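PDB 5NTH: putative aminopeptidase from Leishmania major, which probably acts as a manganese-dependent M17 leucyl aminopeptidase, removing residues from the N-terminal end of peptides, and is captured here with actinonin. Local coordinates for residues H46-G51 with A125-S130; S200-E205 with R343-H348; L279-P284 with A334-M339. One frame throughout, in Å; residues are numbered along the deposited sequence.

Interaction 1 belongs to the N-terminal domain, where it ties a helix to the sheet; its centre is 30 Å from that of interaction 2 and 34 Å from that of interaction 3, with nearest atoms about 17 and 21 Å apart. Interactions 2 and 3 are neighbours, their centres 11 Å apart, and segments 279-284 and 334-339 both fall in the chain between the two segments of interaction 2. They meet directly: E205 OE2 lies 2.6 Å from S338 OG, and F346 CE1 lies 3.4 Å from the same S338 OG. All three contacts lie away from the manganese, actinonin and bicarbonate sites; interactions 1 and 3 join a helix to a sheet, interaction 2 a helix start to a loop.

Interaction 1 (H46-G51 with A125-S130); sequences HVLLVG and AAACGS
The imidazole of H46 meets the backbone carbonyl of S130 obliquely, neither flat over the ring nor in line with its rim. S130 O lies 3.3 Å from H46 CE1 and 3.5 Å from H46 NE2, without a hydrogen bond. With CG beside the backbone N (chi1 -55°), the ring projects from the strand towards the end of segment 125-130. Two strand positions further on, L48 approaches A127, near the end of helix 117-127: its CB rests 4.2 Å from A127 CB, a purely apolar touch of alanine methyl on leucine methylene. M100 and T102 of the adjacent strand 97-103 also pack on L48. Helix 117-127 belongs to a beta-alpha-beta crossover: it connects the parallel strands 97-103 and 137-142 and passes over strand 46-51, which lies between them in the macro-like N-terminal domain. E98 bridges the two polar ends: its OE1 takes a hydrogen bond from S130 OG and a weak one from H46 ND1; E135 OE1 makes a further weak bond with H46 NE2. Two carboxylates beside one imidazole would tend to favour its protonated form, and E98 links H46 to S130 although the two do not bond to each other.

Interaction 2 (S200-E205 with R343-H348); sequences SVCVAE and RTHFSH
H345 and E205 carry this contact, in which a glutamate at the start of helix 203-221 meets an imidazole face. E205, the third residue after the N-cap C202, turns back so that its OE1 accepts the C202 N-H at 3.2 Å, with a nearly straight N-H...O angle of 166°, consistent with one half of a capping box. E205 OE1 and C202 SG are too close to one another in the model, so the places of both are less sure. H345 NE2 is close to OE1, but the angle is too poor for a hydrogen bond. The carboxylate, probably charged, lies over one face of the H345 ring, which would suit a protonated imidazole better than a neutral one. OE2 has its polar partner in S338 of helix 323-341, which helps fix the carboxylate from outside the two segments. H345 itself comes from the loop between that helix and strand 349-361, and M341 near the helix end packs against both C202 and E205. On the cysteine side the approach of SG to the ring is oblique. The carboxylate and ring planes are inclined by 52°, and E205 OE2 stands 3.4 Å above the H345 ring plane, over its centre.

Interaction 3 (L279-P284 with A334-M339); sequences LRYRNP and AVVRSM
N283 ND2 donates a hydrogen bond to I349 O while M339 SD lies against it, 3.6 Å away; the amide's other end, OD1, is hydrogen-bonded to N285 N, so both ends are held and the rotation of the group is fixed. The sulfur of M339 sits beside the amide carbon too, with N283 CG 3.8 Å from M339 SD. From there the M339 chain bends: a chi3 of -62° swings the terminal methyl round to Y281, where CE lies near the ring plane, 3.3 Å from Y281 CD2. SD is 5.3 Å from the ring centroid and 87° off the ring normal, an edge-on Met-aromatic contact. One turn earlier on the helix, V336 CG2 packs 4.0 Å from Y281 CB, so two apolar side chains receive the base and rim of the tyrosine. Its hydroxyl is hydrogen-bonded to NZ of K340, the residue right after M339, so the same helix holds both ends of the Y281 side chain. The contact seats helix 323-341 on strand 275-282 of the catalytic-domain sheet, with strand 349-361 antiparallel beside that strand, L243 of helix 229-243 touching V336, and helix 203-221 reaching A334 and R337.

Interaction 1 (H46-G51 with A125-S130)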
loop_
_atom_site.group_PDB
_atom_site.type_symbol
_atom_site.label_atom_id
_atom_site.label_comp_id
_atom_site.label_asym_id
_atom_site.label_seq_id
_atom_site.Cartn_x
_atom_site.Cartn_y
_atom_site.Cartn_z
ATOM N N HIS A 46 -43.287 -13.718 -24.630
ATOM C CA HIS A 46 -42.862 -13.777 -23.208
ATOM C C HIS A 46 -43.693 -12.826 -22.354
ATOM O O HIS A 46 -44.062 -11.728 -22.804
ATOM C CB HIS A 46 -41.377 -13.398 -23.079
ATOM C CG HIS A 46 -40.488 -14.235 -23.930
ATOM N ND1 HIS A 46 -39.771 -15.305 -23.433
ATOM C CD2 HIS A 46 -40.264 -14.215 -25.263
ATOM C CE1 HIS A 46 -39.108 -15.879 -24.418
ATOM N NE2 HIS A 46 -39.391 -15.238 -25.538
ATOM N N VAL A 47 -43.969 -13.265 -21.122
ATOM C CA VAL A 47 -44.811 -12.536 -20.205
ATOM C C VAL A 47 -44.187 -12.539 -18.827
ATOM O O VAL A 47 -43.771 -13.571 -18.343
ATOM C CB VAL A 47 -46.218 -13.146 -20.107
ATOM C CG1 VAL A 47 -47.097 -12.294 -19.221
ATOM C CG2 VAL A 47 -46.865 -13.222 -21.458
ATOM N N LEU A 48 -44.165 -11.367 -18.203
ATOM C CA LEU A 48 -43.772 -11.217 -16.830
ATOM C C LEU A 48 -44.931 -10.627 -16.019
ATOM O O LEU A 48 -45.560 -9.634 -16.412
ATOM C CB LEU A 48 -42.550 -10.307 -16.735
ATOM C CG LEU A 48 -42.189 -9.831 -15.321
ATOM C CD1 LEU A 48 -41.697 -10.966 -14.421
ATOM C CD2 LEU A 48 -41.159 -8.724 -15.401
ATOM N N LEU A 49 -45.162 -11.228 -14.863
ATOM C CA LEU A 49 -46.167 -10.779 -13.954
ATOM C C LEU A 49 -45.475 -10.492 -12.646
ATOM O O LEU A 49 -44.787 -11.362 -12.096
ATOM C CB LEU A 49 -47.221 -11.858 -13.766
ATOM C CG LEU A 49 -48.284 -11.543 -12.713
ATOM C CD1 LEU A 49 -48.982 -10.211 -12.975
ATOM C CD2 LEU A 49 -49.260 -12.702 -12.690
ATOM N N VAL A 50 -45.664 -9.274 -12.142
ATOM C CA VAL A 50 -44.922 -8.830 -10.990
ATOM C C VAL A 50 -45.791 -7.936 -10.158
ATOM O O VAL A 50 -46.386 -6.972 -10.663
ATOM C CB VAL A 50 -43.599 -8.143 -11.375
ATOM C CG1 VAL A 50 -43.802 -6.990 -12.357
ATOM C CG2 VAL A 50 -42.883 -7.662 -10.129
ATOM N N GLY A 51 -45.855 -8.268 -8.874
ATOM C CA GLY A 51 -46.608 -7.472 -7.937
ATOM C C GLY A 51 -46.487 -7.977 -6.528
ATOM O O GLY A 51 -45.969 -9.061 -6.280
ATOM N N ALA A 125 -35.364 -7.250 -15.588
ATOM C CA ALA A 125 -34.064 -7.555 -16.166
ATOM C C ALA A 125 -33.858 -9.014 -16.393
ATOM O O ALA A 125 -33.287 -9.397 -17.395
ATOM C CB ALA A 125 -32.959 -7.047 -15.251
ATOM N N ALA A 126 -34.300 -9.808 -15.429
ATOM C CA ALA A 126 -34.169 -11.243 -15.478
ATOM C C ALA A 126 -35.131 -11.896 -16.497
ATOM O O ALA A 126 -34.890 -12.994 -16.960
ATOM C CB ALA A 126 -34.394 -11.827 -14.094
ATOM N N ALA A 127 -36.223 -11.240 -16.841
ATOM C CA ALA A 127 -37.147 -11.758 -17.847
ATOM C C ALA A 127 -36.702 -11.424 -19.259
ATOM O O ALA A 127 -37.055 -12.131 -20.219
ATOM C CB ALA A 127 -38.539 -11.198 -17.610
ATOM N N CYS A 128 -35.935 -10.350 -19.409
ATOM C CA CYS A 128 -35.531 -9.935 -20.745
ATOM C C CYS A 128 -34.463 -10.881 -21.303
ATOM O O CYS A 128 -34.233 -10.899 -22.518
ATOM C CB CYS A 128 -35.032 -8.487 -20.763
ATOM S SG CYS A 128 -36.244 -7.265 -20.232
ATOM N N GLY A 129 -33.813 -11.666 -20.440
ATOM C CA GLY A 129 -32.628 -12.417 -20.862
ATOM C C GLY A 129 -32.859 -13.514 -21.890
ATOM O O GLY A 129 -31.909 -13.959 -22.554
ATOM N N SER A 130 -34.121 -13.952 -21.989
ATOM C CA SER A 130 -34.540 -15.040 -22.883
ATOM C C SER A 130 -35.391 -14.541 -24.059
ATOM O O SER A 130 -35.917 -15.338 -24.815
ATOM C CB SER A 130 -35.309 -16.090 -22.068
ATOM O OG SER A 130 -36.157 -15.418 -21.148
#

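Interaction 2 (S200-E205 with R343-H348)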
loop_
_atom_site.group_PDB
_atom_site.type_symbol
_atom_site.label_atom_id
_atom_site.label_comp_id
_atom_site.label_asym_id
_atom_site.label_seq_id
_atom_site.Cartn_x
_atom_site.Cartn_y
_atom_site.Cartn_z
ATOM N N SER A 200 -52.386 14.578 -12.713
ATOM C CA SER A 200 -52.489 13.556 -13.783
ATOM C C SER A 200 -51.205 13.380 -14.592
ATOM O O SER A 200 -50.502 14.363 -14.936
ATOM C CB SER A 200 -53.590 13.923 -14.762
ATOM O OG SER A 200 -53.468 15.292 -15.124
ATOM N N VAL A 201 -50.930 12.129 -14.930
ATOM C CA VAL A 201 -49.815 11.823 -15.833
ATOM C C VAL A 201 -50.300 10.887 -16.923
ATOM O O VAL A 201 -50.932 9.869 -16.622
ATOM C CB VAL A 201 -48.581 11.262 -15.083
ATOM C CG1 VAL A 201 -48.936 10.005 -14.265
ATOM C CG2 VAL A 201 -47.423 11.043 -16.060
ATOM N N CYS A 202 -50.004 11.251 -18.175
ATOM C CA CYS A 202 -50.541 10.555 -19.344
ATOM C C CYS A 202 -49.510 9.679 -20.063
ATOM O O CYS A 202 -48.315 9.761 -19.792
ATOM C CB CYS A 202 -51.115 11.554 -20.317
ATOM S SG CYS A 202 -49.900 12.555 -21.167
ATOM N N VAL A 203 -49.988 8.856 -20.991
ATOM C CA VAL A 203 -49.149 7.891 -21.673
ATOM C C VAL A 203 -48.024 8.499 -22.474
ATOM O O VAL A 203 -46.931 7.933 -22.485
ATOM C CB VAL A 203 -49.984 7.006 -22.611
ATOM C CG1 VAL A 203 -49.114 6.137 -23.536
ATOM C CG2 VAL A 203 -50.868 6.121 -21.763
ATOM N N ALA A 204 -48.286 9.607 -23.166
ATOM C CA ALA A 204 -47.232 10.277 -23.936
ATOM C C ALA A 204 -46.073 10.777 -23.029
ATOM O O ALA A 204 -44.918 10.787 -23.451
ATOM C CB ALA A 204 -47.812 11.407 -24.773
ATOM N N GLU A 205 -46.404 11.156 -21.792
ATOM C CA GLU A 205 -45.419 11.469 -20.765
ATOM C C GLU A 205 -44.586 10.252 -20.342
ATOM O O GLU A 205 -43.357 10.301 -20.305
ATOM C CB GLU A 205 -46.087 12.120 -19.552
ATOM C CG GLU A 205 -46.163 13.635 -19.699
ATOM C CD GLU A 205 -47.226 14.322 -18.840
ATOM O OE1 GLU A 205 -48.439 13.944 -18.954
ATOM O OE2 GLU A 205 -46.841 15.260 -18.066
ATOM N N ARG A 343 -51.149 22.321 -22.408
ATOM C CA ARG A 343 -51.064 23.720 -21.939
ATOM C C ARG A 343 -50.693 23.814 -20.466
ATOM O O ARG A 343 -49.953 24.711 -20.058
ATOM C CB ARG A 343 -52.427 24.425 -22.168
ATOM N N THR A 344 -51.201 22.850 -19.701
ATOM C CA THR A 344 -51.246 22.887 -18.252
ATOM C C THR A 344 -50.117 22.113 -17.566
ATOM O O THR A 344 -49.903 22.302 -16.360
ATOM C CB THR A 344 -52.576 22.261 -17.771
ATOM O OG1 THR A 344 -52.614 20.882 -18.156
ATOM C CG2 THR A 344 -53.785 22.960 -18.397
ATOM N N HIS A 345 -49.414 21.258 -18.323
ATOM C CA HIS A 345 -48.528 20.234 -17.738
ATOM C C HIS A 345 -47.374 20.685 -16.866
ATOM O O HIS A 345 -47.145 20.057 -15.824
ATOM C CB HIS A 345 -48.009 19.236 -18.774
ATOM C CG HIS A 345 -48.868 18.020 -18.897
ATOM N ND1 HIS A 345 -49.109 17.402 -20.106
ATOM C CD2 HIS A 345 -49.561 17.315 -17.964
ATOM C CE1 HIS A 345 -49.908 16.365 -19.910
ATOM N NE2 HIS A 345 -50.196 16.289 -18.619
ATOM N N PHE A 346 -46.631 21.719 -17.213
ATOM C CA PHE A 346 -45.711 22.231 -16.169
ATOM C C PHE A 346 -45.999 23.692 -16.015
ATOM O O PHE A 346 -45.106 24.519 -16.041
ATOM C CB PHE A 346 -44.227 21.943 -16.480
ATOM C CG PHE A 346 -43.797 20.532 -16.166
ATOM C CD1 PHE A 346 -44.027 19.511 -17.057
ATOM C CD2 PHE A 346 -43.139 20.235 -14.986
ATOM C CE1 PHE A 346 -43.645 18.219 -16.768
ATOM C CE2 PHE A 346 -42.741 18.949 -14.686
ATOM C CZ PHE A 346 -42.993 17.939 -15.580
ATOM N N SER A 347 -47.279 24.002 -15.843
ATOM C CA SER A 347 -47.764 25.405 -15.898
ATOM C C SER A 347 -47.110 26.336 -14.859
ATOM O O SER A 347 -46.937 27.519 -15.088
ATOM C CB SER A 347 -49.299 25.452 -15.769
ATOM O OG SER A 347 -49.729 24.911 -14.529
ATOM N N HIS A 348 -46.708 25.745 -13.746
ATOM C CA HIS A 348 -46.098 26.424 -12.603
ATOM C C HIS A 348 -44.565 26.600 -12.814
ATOM O O HIS A 348 -43.823 26.840 -11.849
ATOM C CB HIS A 348 -46.368 25.590 -11.338
ATOM C CG HIS A 348 -45.849 24.189 -11.456
ATOM N ND1 HIS A 348 -46.492 23.214 -12.198
ATOM C CD2 HIS A 348 -44.690 23.631 -11.032
ATOM C CE1 HIS A 348 -45.772 22.110 -12.193
ATOM N NE2 HIS A 348 -44.681 22.330 -11.481
#

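Interaction 3 (L279-P284 with A334-M339)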
loop_
_atom_site.group_PDB
_atom_site.type_symbol
_atom_site.label_atom_id
_atom_site.label_comp_id
_atom_site.label_asym_id
_atom_site.label_seq_id
_atom_site.Cartn_x
_atom_site.Cartn_y
_atom_site.Cartn_z
ATOM N N LEU A 279 -28.926 24.919 -22.227
ATOM C CA LEU A 279 -30.177 24.941 -22.969
ATOM C C LEU A 279 -31.202 25.532 -22.045
ATOM O O LEU A 279 -31.194 25.233 -20.847
ATOM C CB LEU A 279 -30.616 23.527 -23.358
ATOM C CG LEU A 279 -29.943 22.958 -24.605
ATOM C CD1 LEU A 279 -28.459 22.742 -24.382
ATOM C CD2 LEU A 279 -30.606 21.664 -25.056
ATOM N N ARG A 280 -32.089 26.358 -22.593
ATOM C CA ARG A 280 -33.154 26.974 -21.792
ATOM C C ARG A 280 -34.430 27.247 -22.599
ATOM O O ARG A 280 -34.366 27.672 -23.758
ATOM C CB ARG A 280 -32.651 28.263 -21.161
ATOM C CG ARG A 280 -32.167 29.283 -22.192
ATOM C CD ARG A 280 -32.069 30.694 -21.629
ATOM N NE ARG A 280 -33.264 31.067 -20.827
ATOM C CZ ARG A 280 -34.268 31.868 -21.192
ATOM N NH1 ARG A 280 -34.300 32.450 -22.388
ATOM N NH2 ARG A 280 -35.255 32.089 -20.332
ATOM N N TYR A 281 -35.571 27.008 -21.954
ATOM C CA TYR A 281 -36.903 27.237 -22.519
ATOM C C TYR A 281 -37.667 28.176 -21.613
ATOM O O TYR A 281 -37.685 27.955 -20.388
ATOM C CB TYR A 281 -37.677 25.927 -22.600
ATOM C CG TYR A 281 -38.948 25.929 -23.438
ATOM C CD1 TYR A 281 -38.943 26.326 -24.771
ATOM C CD2 TYR A 281 -40.143 25.444 -22.913
ATOM C CE1 TYR A 281 -40.116 26.271 -25.552
ATOM C CE2 TYR A 281 -41.326 25.383 -23.664
ATOM C CZ TYR A 281 -41.321 25.804 -24.992
ATOM O OH TYR A 281 -42.496 25.742 -25.742
ATOM N N ARG A 282 -38.242 29.230 -22.216
ATOM C CA ARG A 282 -39.352 29.972 -21.621
ATOM C C ARG A 282 -40.644 29.280 -22.016
ATOM O O ARG A 282 -40.928 29.077 -23.209
ATOM C CB ARG A 282 -39.420 31.436 -22.062
ATOM C CG ARG A 282 -40.563 32.256 -21.372
ATOM C CD ARG A 282 -40.505 33.766 -21.656
ATOM N NE ARG A 282 -39.082 34.133 -21.766
ATOM C CZ ARG A 282 -38.340 34.830 -20.891
ATOM N NH1 ARG A 282 -37.037 34.991 -21.162
ATOM N NH2 ARG A 282 -38.861 35.388 -19.786
ATOM N N ASN A 283 -41.429 28.940 -20.999
ATOM C CA ASN A 283 -42.701 28.272 -21.182
ATOM C C ASN A 283 -43.740 29.314 -21.614
ATOM O O ASN A 283 -44.020 30.264 -20.858
ATOM C CB ASN A 283 -43.108 27.573 -19.883
ATOM C CG ASN A 283 -44.358 26.746 -20.034
ATOM O OD1 ASN A 283 -44.957 26.686 -21.115
ATOM N ND2 ASN A 283 -44.768 26.099 -18.947
ATOM N N PRO A 284 -44.315 29.148 -22.823
ATOM C CA PRO A 284 -45.316 30.127 -23.229
ATOM C C PRO A 284 -46.594 30.047 -22.421
ATOM O O PRO A 284 -47.261 31.064 -22.308
ATOM C CB PRO A 284 -45.609 29.783 -24.697
ATOM C CG PRO A 284 -44.635 28.719 -25.098
ATOM C CD PRO A 284 -44.140 28.084 -23.831
ATOM N N ALA A 334 -37.386 15.660 -21.365
ATOM C CA ALA A 334 -38.662 15.084 -21.011
ATOM C C ALA A 334 -39.651 16.148 -20.517
ATOM O O ALA A 334 -40.817 16.183 -20.946
ATOM C CB ALA A 334 -38.464 14.046 -19.945
ATOM N N VAL A 335 -39.176 17.001 -19.613
ATOM C CA VAL A 335 -39.953 18.129 -19.124
ATOM C C VAL A 335 -40.403 19.015 -20.264
ATOM O O VAL A 335 -41.583 19.220 -20.430
ATOM C CB VAL A 335 -39.179 18.990 -18.138
ATOM C CG1 VAL A 335 -39.925 20.276 -17.856
ATOM C CG2 VAL A 335 -38.981 18.219 -16.844
ATOM N N VAL A 336 -39.478 19.536 -21.049
ATOM C CA VAL A 336 -39.875 20.312 -22.210
ATOM C C VAL A 336 -40.833 19.570 -23.140
ATOM O O VAL A 336 -41.738 20.175 -23.704
ATOM C CB VAL A 336 -38.666 20.813 -22.985
ATOM C CG1 VAL A 336 -39.041 21.298 -24.384
ATOM C CG2 VAL A 336 -37.993 21.917 -22.214
ATOM N N ARG A 337 -40.625 18.276 -23.331
ATOM C CA ARG A 337 -41.514 17.507 -24.197
ATOM C C ARG A 337 -42.911 17.470 -23.626
ATOM O O ARG A 337 -43.889 17.500 -24.378
ATOM C CB ARG A 337 -41.004 16.081 -24.381
ATOM C CG ARG A 337 -40.157 15.958 -25.617
ATOM C CD ARG A 337 -39.420 14.641 -25.701
ATOM N NE ARG A 337 -38.677 14.525 -26.966
ATOM C CZ ARG A 337 -37.749 13.603 -27.216
ATOM N NH1 ARG A 337 -37.411 12.682 -26.305
ATOM N NH2 ARG A 337 -37.137 13.614 -28.382
ATOM N N SER A 338 -43.006 17.368 -22.300
ATOM C CA SER A 338 -44.289 17.335 -21.631
ATOM C C SER A 338 -45.007 18.716 -21.792
ATOM O O SER A 338 -46.200 18.802 -22.118
ATOM C CB SER A 338 -44.091 16.920 -20.171
ATOM O OG SER A 338 -45.328 16.890 -19.451
ATOM N N MET A 339 -44.250 19.790 -21.599
ATOM C CA MET A 339 -44.728 21.159 -21.822
ATOM C C MET A 339 -45.345 21.356 -23.209
ATOM O O MET A 339 -46.393 21.979 -23.335
ATOM C CB MET A 339 -43.596 22.181 -21.594
ATOM C CG MET A 339 -43.297 22.398 -20.134
ATOM S SD MET A 339 -42.141 23.729 -19.806
ATOM C CE MET A 339 -40.717 23.151 -20.621
#